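Local coordinates for protein glucose-1-phosphate uridylyltransferase (Sphingomonas elodea, PDB 2UX8) that probably catalyses the transfer of a uridylyl group from UTP to glucose 1-phosphate, giving UDP-glucose and diphosphate, at residues C[222-225]-C[226-229]; C[268-271]-C[272-276]. One frame throughout, in Å; residues are numbered along the deposited sequence.

Interaction 1: residues C[222-225]-C[226-229]; sequences VMRI and LENQ
Residues 222-225 and 226-229 run on from each other through the last turns of helix 221-228, with Gln-229 just past its end. They are joined by i to i+4 backbone bonds. Leu-226 N donates to Val-222 O, and Glu-227 N to Met-223 O at 2.8 Å. Asn-228 N reaches Arg-224 O at 3.0 Å, and Gln-229 N reaches Ile-225 O at 3.2 Å. Gln-229 is the first residue to leave helical backbone angles, so this last bond closes the C-terminal end.

The side chain of Gln-229 turns back over that end. Its first torsion sets CG between the backbone N and the carbonyl carbon (chi1 52°), and the extended chain beyond brings the amide beside Ile-225. NE2 gives Ile-225 O a second hydrogen bond of 3.3 Å. NE2 approaches from above the carbonyl plane, not along a lone pair, while the oxygen lies close to the plane of the amide. NE2 and the backbone N of Gln-229 reach this oxygen from opposite faces of its carbonyl plane. Gln-229 NE2 also lies 3.8 Å from Ile-225 CG2. The other end of the amide is held by Gln-238, whose backbone N bonds to OE1.

On another side of the helix, Arg-224 and Glu-227 run side by side and point the same way. Arg-224 NH1 and Glu-227 OE2 are 3.8 Å apart, a long salt bridge. The two planes are only 13° apart, but OE2 lies well out of the guanidinium plane and no N-H points at it.

Met-223 and Leu-226 each pack on Val-123 of helix 119-125. Leu-226 and Ile-225 also meet Ala-242 of helix 240-244.

Ile-225 O thus takes two hydrogen bonds from one residue, which ties the Gln-229 side chain to the end of the helix. The Arg-224 and Glu-227 pair probably adds a modest attraction of charges, with little control over direction.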
loop_
_atom_site.group_PDB
_atom_site.type_symbol
_atom_site.label_atom_id
_atom_site.label_comp_id
_atom_site.label_asym_id
_atom_site.label_seq_id
_atom_site.Cartn_x
_atom_site.Cartn_y
_atom_site.Cartn_z
ATOM N N VAL C 222 9.337 32.273 -10.360
ATOM C CA VAL C 222 10.331 31.211 -10.242
ATOM C C VAL C 222 9.815 29.915 -10.856
ATOM O O VAL C 222 10.588 29.149 -11.433
ATOM C CB VAL C 222 10.723 30.954 -8.778
ATOM C CG1 VAL C 222 11.862 29.936 -8.726
ATOM C CG2 VAL C 222 11.135 32.266 -8.110
ATOM N N MET C 223 8.514 29.668 -10.720
ATOM C CA MET C 223 7.902 28.476 -11.304
ATOM C C MET C 223 8.038 28.586 -12.816
ATOM O O MET C 223 8.498 27.659 -13.482
ATOM C CB MET C 223 6.417 28.387 -10.939
ATOM C CG MET C 223 6.121 27.595 -9.687
ATOM S SD MET C 223 6.356 25.825 -9.905
ATOM C CE MET C 223 8.002 25.669 -9.607
ATOM N N ARG C 224 7.630 29.736 -13.341
ATOM C CA ARG C 224 7.700 30.026 -14.765
ATOM C C ARG C 224 9.083 29.737 -15.317
ATOM O O ARG C 224 9.223 29.125 -16.375
ATOM C CB ARG C 224 7.355 31.497 -15.013
ATOM C CG ARG C 224 5.869 31.818 -14.961
ATOM C CD ARG C 224 5.194 31.040 -13.854
ATOM N NE ARG C 224 3.743 31.194 -13.836
ATOM C CZ ARG C 224 2.924 30.363 -13.198
ATOM N NH1 ARG C 224 3.421 29.323 -12.536
ATOM N NH2 ARG C 224 1.615 30.573 -13.212
ATOM N N ILE C 225 10.105 30.184 -14.597
ATOM C CA ILE C 225 11.474 29.980 -15.030
ATOM C C ILE C 225 11.858 28.523 -15.034
ATOM O O ILE C 225 12.687 28.101 -15.843
ATOM C CB ILE C 225 12.433 30.778 -14.145
ATOM C CG1 ILE C 225 12.388 32.225 -14.584
ATOM C CG2 ILE C 225 13.851 30.261 -14.251
ATOM C CD1 ILE C 225 13.199 33.088 -13.759
ATOM N N LEU C 226 11.257 27.757 -14.124
ATOM C CA LEU C 226 11.523 26.323 -14.031
ATOM C C LEU C 226 10.842 25.597 -15.188
ATOM O O LEU C 226 11.437 24.716 -15.808
ATOM C CB LEU C 226 11.018 25.766 -12.699
ATOM C CG LEU C 226 11.791 26.164 -11.442
ATOM C CD1 LEU C 226 11.042 25.657 -10.224
ATOM C CD2 LEU C 226 13.193 25.589 -11.481
ATOM N N GLU C 227 9.597 25.975 -15.476
ATOM C CA GLU C 227 8.850 25.364 -16.573
ATOM C C GLU C 227 9.632 25.570 -17.864
ATOM O O GLU C 227 9.804 24.647 -18.663
ATOM C CB GLU C 227 7.478 26.016 -16.720
ATOM C CG GLU C 227 6.683 26.091 -15.432
ATOM C CD GLU C 227 5.412 26.907 -15.586
ATOM O OE1 GLU C 227 5.438 27.883 -16.363
ATOM O OE2 GLU C 227 4.395 26.595 -14.927
ATOM N N ASN C 228 10.102 26.798 -18.052
ATOM C CA ASN C 228 10.872 27.177 -19.229
ATOM C C ASN C 228 12.093 26.308 -19.444
ATOM O O ASN C 228 12.302 25.783 -20.539
ATOM C CB ASN C 228 11.294 28.637 -19.117
ATOM C CG ASN C 228 10.157 29.584 -19.404
ATOM O OD1 ASN C 228 8.988 29.211 -19.305
ATOM N ND2 ASN C 228 10.489 30.820 -19.755
ATOM N N GLN C 229 12.913 26.163 -18.411
ATOM C CA GLN C 229 14.093 25.327 -18.536
ATOM C C GLN C 229 13.617 23.878 -18.572
ATOM O O GLN C 229 14.407 22.936 -18.462
ATOM C CB GLN C 229 15.042 25.560 -17.362
ATOM C CG GLN C 229 14.399 25.432 -16.005
ATOM C CD GLN C 229 15.376 25.701 -14.883
ATOM O OE1 GLN C 229 16.384 25.005 -14.741
ATOM N NE2 GLN C 229 15.088 26.716 -14.080
#

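Interaction 2: residues C[268-271]-C[272-276]; sequences AGFI and QANLA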
loop_
_atom_site.group_PDB
_atom_site.type_symbol
_atom_site.label_atom_id
_atom_site.label_comp_id
_atom_site.label_asym_id
_atom_site.label_seq_id
_atom_site.Cartn_x
_atom_site.Cartn_y
_atom_site.Cartn_z
ATOM N N ALA C 268 24.336 11.769 12.754
ATOM C CA ALA C 268 24.715 12.527 13.950
ATOM C C ALA C 268 23.704 13.626 14.261
ATOM O O ALA C 268 23.327 13.824 15.411
ATOM C CB ALA C 268 26.104 13.132 13.782
ATOM N N GLY C 269 23.264 14.338 13.237
ATOM C CA GLY C 269 22.298 15.392 13.459
ATOM C C GLY C 269 20.985 14.827 13.963
ATOM O O GLY C 269 20.373 15.364 14.897
ATOM N N PHE C 270 20.553 13.737 13.336
ATOM C CA PHE C 270 19.315 13.084 13.701
ATOM C C PHE C 270 19.309 12.786 15.196
ATOM O O PHE C 270 18.343 13.084 15.902
ATOM C CB PHE C 270 19.168 11.789 12.908
ATOM C CG PHE C 270 17.977 10.988 13.298
ATOM C CD1 PHE C 270 16.695 11.416 12.966
ATOM C CD2 PHE C 270 18.125 9.835 14.061
ATOM C CE1 PHE C 270 15.572 10.703 13.394
ATOM C CE2 PHE C 270 17.008 9.113 14.495
ATOM C CZ PHE C 270 15.732 9.549 14.162
ATOM N N ILE C 271 20.398 12.198 15.678
ATOM C CA ILE C 271 20.503 11.863 17.087
ATOM C C ILE C 271 20.543 13.103 17.980
ATOM O O ILE C 271 19.892 13.151 19.028
ATOM C CB ILE C 271 21.725 10.954 17.325
ATOM C CG1 ILE C 271 21.346 9.520 16.947
ATOM C CG2 ILE C 271 22.175 11.019 18.780
ATOM C CD1 ILE C 271 22.510 8.643 16.602
ATOM N N GLN C 272 21.289 14.114 17.549
ATOM C CA GLN C 272 21.384 15.341 18.315
ATOM C C GLN C 272 20.020 16.001 18.429
ATOM O O GLN C 272 19.659 16.490 19.492
ATOM C CB GLN C 272 22.400 16.282 17.674
ATOM C CG GLN C 272 23.827 15.878 17.952
ATOM C CD GLN C 272 24.812 16.573 17.047
ATOM O OE1 GLN C 272 24.579 17.697 16.611
ATOM N NE2 GLN C 272 25.929 15.913 16.764
ATOM N N ALA C 273 19.258 16.004 17.343
ATOM C CA ALA C 273 17.929 16.605 17.379
ATOM C C ALA C 273 17.048 15.904 18.410
ATOM O O ALA C 273 16.371 16.566 19.204
ATOM C CB ALA C 273 17.271 16.537 16.008
ATOM N N ASN C 274 17.061 14.571 18.393
ATOM C CA ASN C 274 16.274 13.764 19.325
ATOM C C ASN C 274 16.611 14.108 20.766
ATOM O O ASN C 274 15.734 14.217 21.620
ATOM C CB ASN C 274 16.553 12.278 19.095
ATOM C CG ASN C 274 15.601 11.648 18.097
ATOM O OD1 ASN C 274 14.517 11.203 18.467
ATOM N ND2 ASN C 274 15.999 11.614 16.822
ATOM N N LEU C 275 17.894 14.267 21.034
ATOM C CA LEU C 275 18.349 14.586 22.368
ATOM C C LEU C 275 17.878 15.975 22.802
ATOM O O LEU C 275 17.372 16.166 23.918
ATOM C CB LEU C 275 19.870 14.517 22.409
ATOM C CG LEU C 275 20.513 14.966 23.709
ATOM C CD1 LEU C 275 19.919 14.181 24.865
ATOM C CD2 LEU C 275 22.012 14.769 23.612
ATOM N N ALA C 276 18.055 16.940 21.906
ATOM C CA ALA C 276 17.671 18.314 22.168
ATOM C C ALA C 276 16.205 18.420 22.524
ATOM O O ALA C 276 15.843 19.026 23.524
ATOM C CB ALA C 276 17.970 19.179 20.952
#
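One face of the Phe-270 ring is met by the side-chain amide of Asn-274, one helical turn on. Asn-274 ND2 sits 3.3 Å above the ring plane, offset toward the rim, with Phe-270 CZ its closest ring atom at 3.4 Å. The ring and amide planes are 68° apart, so the amide stands steeply to the ring and is not stacked flat on it. Phe-28 makes an edge-to-face ring contact with Phe-270, and Leu-40 also packs on it.

With Phe-270 CG opposite its own backbone N (chi1 175°), the ring turns one face to ND2. The same ND2 donates to Phe-270 O at 2.9 Å, with an N-H...O angle of 165°. The oxygen lies near the amide plane of Asn-274, while ND2 stands above the carbonyl plane. Asn-274 N bonds to this oxygen from the opposite face at 3.2 Å. Two donors of one residue thus grip one backbone oxygen. ND2 is held by the carbonyl and at the same time lies over the ring face. An alanine here takes away that face, so the amide of Asn-274 is likely to be held less firmly, and Phe-28 would be left without its edge-to-face mate.

The backbone ladder continues on both sides of this pair. Gln-272 N bonds to Ala-268 O, Ala-273 N to Gly-269 O at 2.8 Å, and Leu-275 N to Ile-271 O. Gln-272 NE2 lies 4.1 Å from Ala-268 CB.

Tyr-262 touches Gln-272 and Ala-273. Ile-271 packs on Ala-278 of the second subunit, and Leu-275 on Phe-291 of that subunit. This is regular alpha-helical i to i+4 hydrogen bonding, with the Asn-274 side chain adding a second donor to the carbonyl four residues back. The helix has strand 260-263 of its own chain packed on it and a second subunit touching it as well.

In the fold
Interaction 1 comes first along the chain, on helix 221-228, and interaction 2 follows on helix 267-279. Their centres are about 36 Å apart and their nearest atoms about 28 Å apart, so they do not touch. They lie on opposite sides of the chain's centre, both within the nucleotidyl transferase region. Strands 252-256 and 260-263 come between them in sequence; the first belongs to the large mixed sheet. Residues 222-229 pack against helices 119-125 and 240-244 and touch no other chain. Residues 268-276 also meet a second subunit. The Leu-226 side chain is about 11 Å from a bound glucose 1-phosphate, and Gly-269 is about 13 Å from one, so both helices stand back from the sugar phosphate.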